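Local coordinates for protein alkaline serine protease (Pseudoalteromonas sp., PDB 1Y9Z) that probably cleaves peptide bonds as a cold-adapted, subtilisin-like alkaline serine protease of an Antarctic bacterium, at residues S51-W56 with V98-G103; I29-D34 with N61-G66; N44-N49 with N92-K97. All coordinates share one frame; numbering follows the deposited sequence.

In the fold
The three contacts lie together in the subtilisin-like alpha/beta domain, and strand 92-100 ties them to one another. In contact 3 this strand pairs with strand 44-47, and in contact 1 its end meets the loop that follows strand 44-47. Strand 25-30, which also pairs with it, leads into contact 2. The centres of contacts 1 and 2 are about 9 Å apart, and Val98 N reaches Asp30 O at 2.8 Å, probably as a hydrogen bond. Contacts 1 and 2 both reach the phenylmethanesulfonate pocket, through Phe99 and through His65, whose side chain is about 4 Å from the ligand. Contact 3 lies further back, the Ile95 side chain being about 14 Å from that ligand.

Contact 1. Residues S51-W56 with V98-G103; sequences SGTGNW and VFNEAG. With PMS (phenylmethanesulfonic acid), chain H.
A tight beta hairpin bordering the phenylmethanesulfonate pocket of the subtilisin-like domain is tied by Asn100 to Gly52 and Thr53, in the loop that follows strand 44-47. The hairpin reverses through a type I turn, where Asn100 and Gly103 exchange two backbone hydrogen bonds, Asn100 N to Gly103 O and Gly103 N to Asn100 O. Gly103 has a backbone conformation in which a side chain would press on the preceding carbonyl oxygen, so glycine suits this corner.

The amide of Asn100 makes the bridge. Its ND2 donates to Gly52 O over 2.8 Å with an almost straight N-H...O angle of 172°, and the acceptor lies practically in the amide plane. The other amide atom, OD1, rests on the backbone of Thr53, 3.2 Å from Thr53 CA. Asparagine fits because its short arm brings an N-H to Gly52 O while OD1 settles against Thr53. With an alanine here, Gly52 O would probably lose this donor and a gap open beside Thr53.

Thr53 is buried and turns its two branches to different uses. With OG1 set between the backbone N and the carbonyl carbon (chi1 55°), the hydroxyl bonds Lys97 O, while CG2 packs on the strand at 3.9 Å from Val98 C. Next along the strand, Phe99 points away from the loop; Val98 CG2 lies over one face of the ring, toward its rim, and Phe99 CZ meets PMS C4 obliquely at 3.6 Å.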
loop_
_atom_site.group_PDB
_atom_site.type_symbol
_atom_site.label_atom_id
_atom_site.label_comp_id
_atom_site.label_asym_id
_atom_site.label_seq_id
_atom_site.Cartn_x
_atom_site.Cartn_y
_atom_site.Cartn_z
ATOM N N SER A 51 -5.942 22.713 -16.029
ATOM C CA SER A 51 -5.078 23.890 -16.021
ATOM C C SER A 51 -4.237 24.084 -14.760
ATOM O O SER A 51 -3.161 24.674 -14.816
ATOM C CB SER A 51 -5.916 25.150 -16.264
ATOM O OG SER A 51 -6.867 25.344 -15.231
ATOM N N GLY A 52 -4.717 23.585 -13.626
ATOM C CA GLY A 52 -3.976 23.764 -12.391
ATOM C C GLY A 52 -2.969 22.697 -12.009
ATOM O O GLY A 52 -2.223 22.878 -11.048
ATOM N N THR A 53 -2.920 21.595 -12.752
ATOM C CA THR A 53 -1.995 20.517 -12.410
ATOM C C THR A 53 -1.107 19.998 -13.539
ATOM O O THR A 53 -0.603 18.877 -13.469
ATOM C CB THR A 53 -2.761 19.322 -11.806
ATOM O OG1 THR A 53 -3.784 18.900 -12.716
ATOM C CG2 THR A 53 -3.402 19.714 -10.481
ATOM N N GLY A 54 -0.909 20.806 -14.574
ATOM C CA GLY A 54 -0.061 20.390 -15.679
ATOM C C GLY A 54 -0.530 19.152 -16.423
ATOM O O GLY A 54 -1.714 19.006 -16.719
ATOM N N ASN A 55 0.406 18.260 -16.734
ATOM C CA ASN A 55 0.082 17.037 -17.458
ATOM C C ASN A 55 -0.193 15.875 -16.515
ATOM O O ASN A 55 0.567 15.630 -15.575
ATOM C CB ASN A 55 1.220 16.661 -18.412
ATOM C CG ASN A 55 1.405 17.676 -19.523
ATOM O OD1 ASN A 55 0.442 18.083 -20.172
ATOM N ND2 ASN A 55 2.649 18.081 -19.753
ATOM N N TRP A 56 -1.279 15.154 -16.776
ATOM C CA TRP A 56 -1.652 14.020 -15.942
ATOM C C TRP A 56 -0.586 12.932 -15.969
ATOM O O TRP A 56 -0.431 12.184 -15.002
ATOM C CB TRP A 56 -2.994 13.431 -16.398
ATOM C CG TRP A 56 -2.992 12.852 -17.789
ATOM C CD1 TRP A 56 -3.374 13.480 -18.944
ATOM C CD2 TRP A 56 -2.595 11.527 -18.167
ATOM N NE1 TRP A 56 -3.241 12.626 -20.013
ATOM C CE2 TRP A 56 -2.765 11.422 -19.565
ATOM C CE3 TRP A 56 -2.110 10.418 -17.458
ATOM C CZ2 TRP A 56 -2.468 10.251 -20.271
ATOM C CZ3 TRP A 56 -1.816 9.251 -18.162
ATOM C CH2 TRP A 56 -1.997 9.179 -19.554
ATOM N N VAL A 98 -5.378 15.704 -9.545
ATOM C CA VAL A 98 -5.872 16.796 -8.713
ATOM C C VAL A 98 -4.810 17.337 -7.759
ATOM O O VAL A 98 -4.983 18.407 -7.175
ATOM C CB VAL A 98 -7.108 16.360 -7.881
ATOM C CG1 VAL A 98 -8.249 15.975 -8.813
ATOM C CG2 VAL A 98 -6.743 15.196 -6.966
ATOM N N PHE A 99 -3.709 16.604 -7.604
ATOM C CA PHE A 99 -2.634 17.026 -6.710
ATOM C C PHE A 99 -1.318 17.360 -7.392
ATOM O O PHE A 99 -0.879 16.657 -8.307
ATOM C CB PHE A 99 -2.316 15.942 -5.673
ATOM C CG PHE A 99 -3.442 15.628 -4.736
ATOM C CD1 PHE A 99 -4.090 14.400 -4.805
ATOM C CD2 PHE A 99 -3.834 16.540 -3.764
ATOM C CE1 PHE A 99 -5.115 14.083 -3.915
ATOM C CE2 PHE A 99 -4.858 16.233 -2.871
ATOM C CZ PHE A 99 -5.498 15.002 -2.948
ATOM N N ASN A 100 -0.694 18.440 -6.929
ATOM C CA ASN A 100 0.623 18.840 -7.400
ATOM C C ASN A 100 1.496 18.549 -6.185
ATOM O O ASN A 100 0.984 18.191 -5.122
ATOM C CB ASN A 100 0.696 20.337 -7.715
ATOM C CG ASN A 100 -0.061 20.711 -8.970
ATOM O OD1 ASN A 100 0.055 20.049 -10.002
ATOM N ND2 ASN A 100 -0.831 21.790 -8.893
ATOM N N GLU A 101 2.805 18.700 -6.335
ATOM C CA GLU A 101 3.720 18.460 -5.228
ATOM C C GLU A 101 3.310 19.278 -4.003
ATOM O O GLU A 101 3.371 18.796 -2.875
ATOM C CB GLU A 101 5.142 18.832 -5.650
ATOM C CG GLU A 101 6.190 18.645 -4.568
ATOM C CD GLU A 101 7.571 19.086 -5.017
ATOM O OE1 GLU A 101 8.536 18.878 -4.253
ATOM O OE2 GLU A 101 7.693 19.641 -6.130
ATOM N N ALA A 102 2.879 20.516 -4.240
ATOM C CA ALA A 102 2.471 21.417 -3.167
ATOM C C ALA A 102 1.139 21.060 -2.506
ATOM O O ALA A 102 0.863 21.497 -1.386
ATOM C CB ALA A 102 2.417 22.847 -3.692
ATOM N N GLY A 103 0.318 20.271 -3.195
ATOM C CA GLY A 103 -0.974 19.884 -2.648
ATOM C C GLY A 103 -2.074 19.964 -3.690
ATOM O O GLY A 103 -1.797 19.938 -4.887
HETATM C C PMS H . -3.813 9.690 2.123
HETATM S S PMS H . -4.929 8.290 1.862
HETATM C C1 PMS H . -4.280 10.996 1.432
HETATM C C2 PMS H . -5.121 11.898 2.179
HETATM C C3 PMS H . -5.574 13.116 1.579
HETATM C C4 PMS H . -5.156 13.393 0.219
HETATM C C5 PMS H . -4.330 12.512 -0.520
HETATM C C6 PMS H . -3.854 11.284 0.038
HETATM O O2S PMS H . -6.292 8.810 1.850
HETATM O O1S PMS H . -4.771 7.333 2.932
#

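Contact 2. Residues I29-D34 with N61-G66; sequences IDSGYD and NNNAHG
His65 meets Asp30 with the edge of its imidazole rather than a face: the carboxylate stands at the ND1 corner, near the ring plane, with the two flat groups only 27° apart. His65 ND1 donates to the syn lone pair of Asp30 OD1 over 2.8 Å, at 166°. The anti lone pair of the same oxygen accepts Ser31 N at 2.7 Å, so two donors grip OD1 and hold the carboxylate in place. The ring reaches it because CG of His65 lies anti to the backbone N (chi1 -168°).

Next to this pair, Ser31 fastens the start of helix 65-74. Its OG accepts from Gly66 N at 2.8 Å and donates to Asn63 O at 2.9 Å, approaching from above that carbonyl's plane; a hydroxyl suits the place because it can do both. Gly66 packs so closely on Ser31 and Gly32 that a CB would clash. A water joins Gly32 O to Asn63 O.

This geometry is consistent with the Asp-His part of the subtilase catalytic triad: the carboxylate, held by Ser31 N, would help to orient the imidazole, which touches the bound phenylmethanesulfonate in a pocket shared with Ser369.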
loop_
_atom_site.group_PDB
_atom_site.type_symbol
_atom_site.label_atom_id
_atom_site.label_comp_id
_atom_site.label_asym_id
_atom_site.label_seq_id
_atom_site.Cartn_x
_atom_site.Cartn_y
_atom_site.Cartn_z
ATOM N N ILE A 29 -8.290 9.258 -9.401
ATOM C CA ILE A 29 -8.232 10.677 -9.061
ATOM C C ILE A 29 -7.126 10.744 -8.019
ATOM O O ILE A 29 -7.295 10.284 -6.887
ATOM C CB ILE A 29 -9.570 11.163 -8.466
ATOM C CG1 ILE A 29 -10.678 11.019 -9.514
ATOM C CG2 ILE A 29 -9.447 12.608 -8.002
ATOM C CD1 ILE A 29 -12.042 11.514 -9.053
ATOM N N ASP A 30 -5.986 11.308 -8.400
ATOM C CA ASP A 30 -4.853 11.343 -7.491
ATOM C C ASP A 30 -3.804 12.363 -7.948
ATOM O O ASP A 30 -4.146 13.381 -8.551
ATOM C CB ASP A 30 -4.251 9.931 -7.418
ATOM C CG ASP A 30 -3.673 9.605 -6.054
ATOM O OD1 ASP A 30 -2.721 10.291 -5.637
ATOM O OD2 ASP A 30 -4.169 8.657 -5.401
ATOM N N SER A 31 -2.531 12.079 -7.681
ATOM C CA SER A 31 -1.455 13.006 -8.039
ATOM C C SER A 31 -0.784 12.773 -9.389
ATOM O O SER A 31 0.359 13.181 -9.592
ATOM C CB SER A 31 -0.379 13.008 -6.949
ATOM O OG SER A 31 0.414 11.829 -6.991
ATOM N N GLY A 32 -1.474 12.126 -10.317
ATOM C CA GLY A 32 -0.851 11.905 -11.608
ATOM C C GLY A 32 -0.318 10.498 -11.774
ATOM O O GLY A 32 -0.315 9.698 -10.840
ATOM N N TYR A 33 0.192 10.231 -12.969
ATOM C CA TYR A 33 0.672 8.908 -13.355
ATOM C C TYR A 33 1.985 9.037 -14.131
ATOM O O TYR A 33 2.008 9.662 -15.187
ATOM C CB TYR A 33 -0.423 8.309 -14.242
ATOM C CG TYR A 33 -0.222 6.918 -14.787
ATOM C CD1 TYR A 33 -0.887 5.831 -14.222
ATOM C CD2 TYR A 33 0.536 6.698 -15.938
ATOM C CE1 TYR A 33 -0.816 4.567 -14.790
ATOM C CE2 TYR A 33 0.616 5.434 -16.515
ATOM C CZ TYR A 33 -0.066 4.377 -15.940
ATOM O OH TYR A 33 -0.037 3.135 -16.528
ATOM N N ASP A 34 3.076 8.459 -13.624
ATOM C CA ASP A 34 4.349 8.560 -14.341
ATOM C C ASP A 34 4.353 7.601 -15.525
ATOM O O ASP A 34 4.766 6.445 -15.414
ATOM C CB ASP A 34 5.533 8.247 -13.419
ATOM C CG ASP A 34 6.871 8.508 -14.092
ATOM O OD1 ASP A 34 7.922 8.347 -13.436
ATOM O OD2 ASP A 34 6.866 8.878 -15.285
ATOM N N ASN A 61 7.941 16.474 -9.300
ATOM C CA ASN A 61 8.854 16.003 -8.264
ATOM C C ASN A 61 8.166 15.783 -6.923
ATOM O O ASN A 61 7.328 16.582 -6.508
ATOM C CB ASN A 61 9.999 17.003 -8.077
ATOM C CG ASN A 61 10.707 17.333 -9.373
ATOM O OD1 ASN A 61 11.148 16.443 -10.098
ATOM N ND2 ASN A 61 10.823 18.624 -9.669
ATOM N N ASN A 62 8.524 14.689 -6.257
ATOM C CA ASN A 62 7.978 14.362 -4.944
ATOM C C ASN A 62 6.456 14.426 -4.930
ATOM O O ASN A 62 5.848 15.012 -4.033
ATOM C CB ASN A 62 8.559 15.328 -3.910
ATOM C CG ASN A 62 10.057 15.511 -4.077
ATOM O OD1 ASN A 62 10.826 14.558 -3.963
ATOM N ND2 ASN A 62 10.478 16.740 -4.362
ATOM N N ASN A 63 5.848 13.804 -5.934
ATOM C CA ASN A 63 4.397 13.781 -6.079
ATOM C C ASN A 63 4.050 12.418 -6.675
ATOM O O ASN A 63 3.244 12.318 -7.596
ATOM C CB ASN A 63 3.979 14.917 -7.021
ATOM C CG ASN A 63 2.486 15.164 -7.023
ATOM O OD1 ASN A 63 1.830 15.070 -5.989
ATOM N ND2 ASN A 63 1.948 15.512 -8.186
ATOM N N ALA A 64 4.659 11.376 -6.114
ATOM C CA ALA A 64 4.506 10.003 -6.595
ATOM C C ALA A 64 3.323 9.183 -6.090
ATOM O O ALA A 64 3.149 8.033 -6.498
ATOM C CB ALA A 64 5.793 9.237 -6.310
ATOM N N HIS A 65 2.504 9.761 -5.220
ATOM C CA HIS A 65 1.372 9.032 -4.652
ATOM C C HIS A 65 0.481 8.336 -5.682
ATOM O O HIS A 65 0.204 7.138 -5.562
ATOM C CB HIS A 65 0.542 9.982 -3.782
ATOM C CG HIS A 65 -0.480 9.294 -2.932
ATOM N ND1 HIS A 65 -1.780 9.097 -3.343
ATOM C CD2 HIS A 65 -0.391 8.757 -1.692
ATOM C CE1 HIS A 65 -2.450 8.470 -2.392
ATOM N NE2 HIS A 65 -1.629 8.252 -1.379
ATOM N N GLY A 66 0.048 9.083 -6.694
ATOM C CA GLY A 66 -0.813 8.522 -7.721
ATOM C C GLY A 66 -0.170 7.405 -8.515
ATOM O O GLY A 66 -0.854 6.502 -9.001
HETATM O O HOH W 1 2.202 10.191 -9.146
HETATM O O HOH W 2 -2.511 8.028 -10.839
#

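Contact 3. Residues N44-N49 with N92-K97; sequences NVTGTN and NIHIVK
The His94 ring is clasped at both nitrogens by Thr46 and Thr48, where segments 44-49 and 92-97 pair in parallel within the subtilisin-like sheet. Thr46 OG1 is hydrogen-bonded to His94 ND1 at 2.8 Å, and Thr48 OG1 to His94 NE2 at the same distance. Both hydroxyls lie at the ring's edge, near its plane, fixing the ring's rotation; a histidine can take a hydroxyl at each edge nitrogen.

CG of His94 is anti to the backbone N (chi1 -163°), carrying the ring across to the threonines, which reach it by different torsions. In Thr46, OG1 is tucked between the backbone N and the carbonyl carbon (chi1 56°), where it also bonds a water that donates to Ile93 O. In Thr48 it lies anti to the carbonyl carbon (chi1 -58°). Gly47, between them, lays its CA over one face of the imidazole, 3.8 Å from the ring centroid, a CH-pi contact. A CB on Gly47 would collide with Ile95 O.

On the other side of the sheet, Val45 CG2 meets Ile95 CG1 at 3.6 Å, two branched side chains packing together on that face. The backbones are laced by bonds such as Thr46 N to Ile93 O (2.9 Å).

Strand 92-100 lies between strands 44-47 and 25-30, Ile93 and Ile95 touching Ile28 of the latter, while Thr48 and Val96 pack on Thr116 of helix 110-119.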
loop_
_atom_site.group_PDB
_atom_site.type_symbol
_atom_site.label_atom_id
_atom_site.label_comp_id
_atom_site.label_asym_id
_atom_site.label_seq_id
_atom_site.Cartn_x
_atom_site.Cartn_y
_atom_site.Cartn_z
ATOM N N ASN A 44 -3.224 0.713 -21.049
ATOM C CA ASN A 44 -4.239 1.380 -21.860
ATOM C C ASN A 44 -4.702 2.531 -20.985
ATOM O O ASN A 44 -5.811 2.526 -20.444
ATOM C CB ASN A 44 -5.402 0.436 -22.155
ATOM C CG ASN A 44 -4.943 -0.853 -22.787
ATOM O OD1 ASN A 44 -4.001 -0.861 -23.579
ATOM N ND2 ASN A 44 -5.607 -1.950 -22.448
ATOM N N VAL A 45 -3.826 3.519 -20.856
ATOM C CA VAL A 45 -4.080 4.662 -20.004
ATOM C C VAL A 45 -4.250 5.976 -20.749
ATOM O O VAL A 45 -3.512 6.282 -21.688
ATOM C CB VAL A 45 -2.936 4.800 -18.962
ATOM C CG1 VAL A 45 -1.600 5.005 -19.668
ATOM C CG2 VAL A 45 -3.228 5.947 -18.008
ATOM N N THR A 46 -5.246 6.743 -20.322
ATOM C CA THR A 46 -5.535 8.048 -20.897
ATOM C C THR A 46 -5.784 8.977 -19.721
ATOM O O THR A 46 -5.795 8.536 -18.573
ATOM C CB THR A 46 -6.796 8.018 -21.781
ATOM O OG1 THR A 46 -7.903 7.527 -21.018
ATOM C CG2 THR A 46 -6.574 7.129 -22.996
ATOM N N GLY A 47 -5.982 10.258 -20.002
ATOM C CA GLY A 47 -6.229 11.206 -18.934
ATOM C C GLY A 47 -6.783 12.509 -19.462
ATOM O O GLY A 47 -6.796 12.743 -20.671
ATOM N N THR A 48 -7.247 13.357 -18.552
ATOM C CA THR A 48 -7.803 14.650 -18.925
ATOM C C THR A 48 -7.076 15.731 -18.138
ATOM O O THR A 48 -7.277 15.863 -16.934
ATOM C CB THR A 48 -9.307 14.725 -18.599
ATOM O OG1 THR A 48 -10.000 13.674 -19.283
ATOM C CG2 THR A 48 -9.879 16.070 -19.034
ATOM N N ASN A 49 -6.230 16.497 -18.817
ATOM C CA ASN A 49 -5.476 17.554 -18.155
ATOM C C ASN A 49 -6.347 18.642 -17.549
ATOM O O ASN A 49 -7.452 18.919 -18.023
ATOM C CB ASN A 49 -4.502 18.233 -19.127
ATOM C CG ASN A 49 -3.278 17.392 -19.424
ATOM O OD1 ASN A 49 -2.903 16.515 -18.649
ATOM N ND2 ASN A 49 -2.630 17.678 -20.549
ATOM N N ASN A 92 -8.816 -0.494 -18.952
ATOM C CA ASN A 92 -8.721 0.888 -19.396
ATOM C C ASN A 92 -8.584 1.718 -18.135
ATOM O O ASN A 92 -9.351 1.551 -17.186
ATOM C CB ASN A 92 -9.979 1.309 -20.152
ATOM C CG ASN A 92 -10.183 0.517 -21.417
ATOM O OD1 ASN A 92 -9.396 0.616 -22.359
ATOM N ND2 ASN A 92 -11.236 -0.290 -21.444
ATOM N N ILE A 93 -7.598 2.604 -18.131
ATOM C CA ILE A 93 -7.335 3.459 -16.985
ATOM C C ILE A 93 -7.396 4.917 -17.404
ATOM O O ILE A 93 -6.804 5.301 -18.412
ATOM C CB ILE A 93 -5.928 3.190 -16.416
ATOM C CG1 ILE A 93 -5.769 1.701 -16.105
ATOM C CG2 ILE A 93 -5.695 4.034 -15.168
ATOM C CD1 ILE A 93 -4.356 1.301 -15.735
ATOM N N HIS A 94 -8.124 5.727 -16.639
ATOM C CA HIS A 94 -8.211 7.152 -16.931
ATOM C C HIS A 94 -7.649 7.891 -15.727
ATOM O O HIS A 94 -7.977 7.578 -14.581
ATOM C CB HIS A 94 -9.651 7.597 -17.185
ATOM C CG HIS A 94 -9.746 8.929 -17.862
ATOM N ND1 HIS A 94 -9.393 9.114 -19.182
ATOM C CD2 HIS A 94 -10.104 10.148 -17.393
ATOM C CE1 HIS A 94 -9.531 10.390 -19.497
ATOM N NE2 HIS A 94 -9.960 11.039 -18.429
ATOM N N ILE A 95 -6.799 8.872 -15.994
ATOM C CA ILE A 95 -6.157 9.632 -14.938
ATOM C C ILE A 95 -6.643 11.072 -14.831
ATOM O O ILE A 95 -6.701 11.799 -15.823
ATOM C CB ILE A 95 -4.619 9.667 -15.153
ATOM C CG1 ILE A 95 -4.071 8.243 -15.317
ATOM C CG2 ILE A 95 -3.939 10.378 -13.990
ATOM C CD1 ILE A 95 -4.324 7.325 -14.136
ATOM N N VAL A 96 -7.014 11.470 -13.618
ATOM C CA VAL A 96 -7.414 12.845 -13.353
ATOM C C VAL A 96 -6.481 13.272 -12.226
ATOM O O VAL A 96 -6.560 12.762 -11.105
ATOM C CB VAL A 96 -8.883 12.964 -12.899
ATOM C CG1 VAL A 96 -9.191 14.411 -12.522
ATOM C CG2 VAL A 96 -9.814 12.524 -14.025
ATOM N N LYS A 97 -5.570 14.186 -12.545
ATOM C CA LYS A 97 -4.578 14.673 -11.594
ATOM C C LYS A 97 -5.082 15.894 -10.829
ATOM O O LYS A 97 -5.196 16.985 -11.390
ATOM C CB LYS A 97 -3.291 15.019 -12.353
ATOM C CG LYS A 97 -2.127 15.467 -11.487
ATOM C CD LYS A 97 -0.947 15.846 -12.370
ATOM C CE LYS A 97 0.201 16.437 -11.580
ATOM N NZ LYS A 97 1.264 16.942 -12.499
HETATM O O HOH W 3 -8.318 4.818 -20.801
HETATM O O HOH W 4 -5.364 15.644 -14.986
#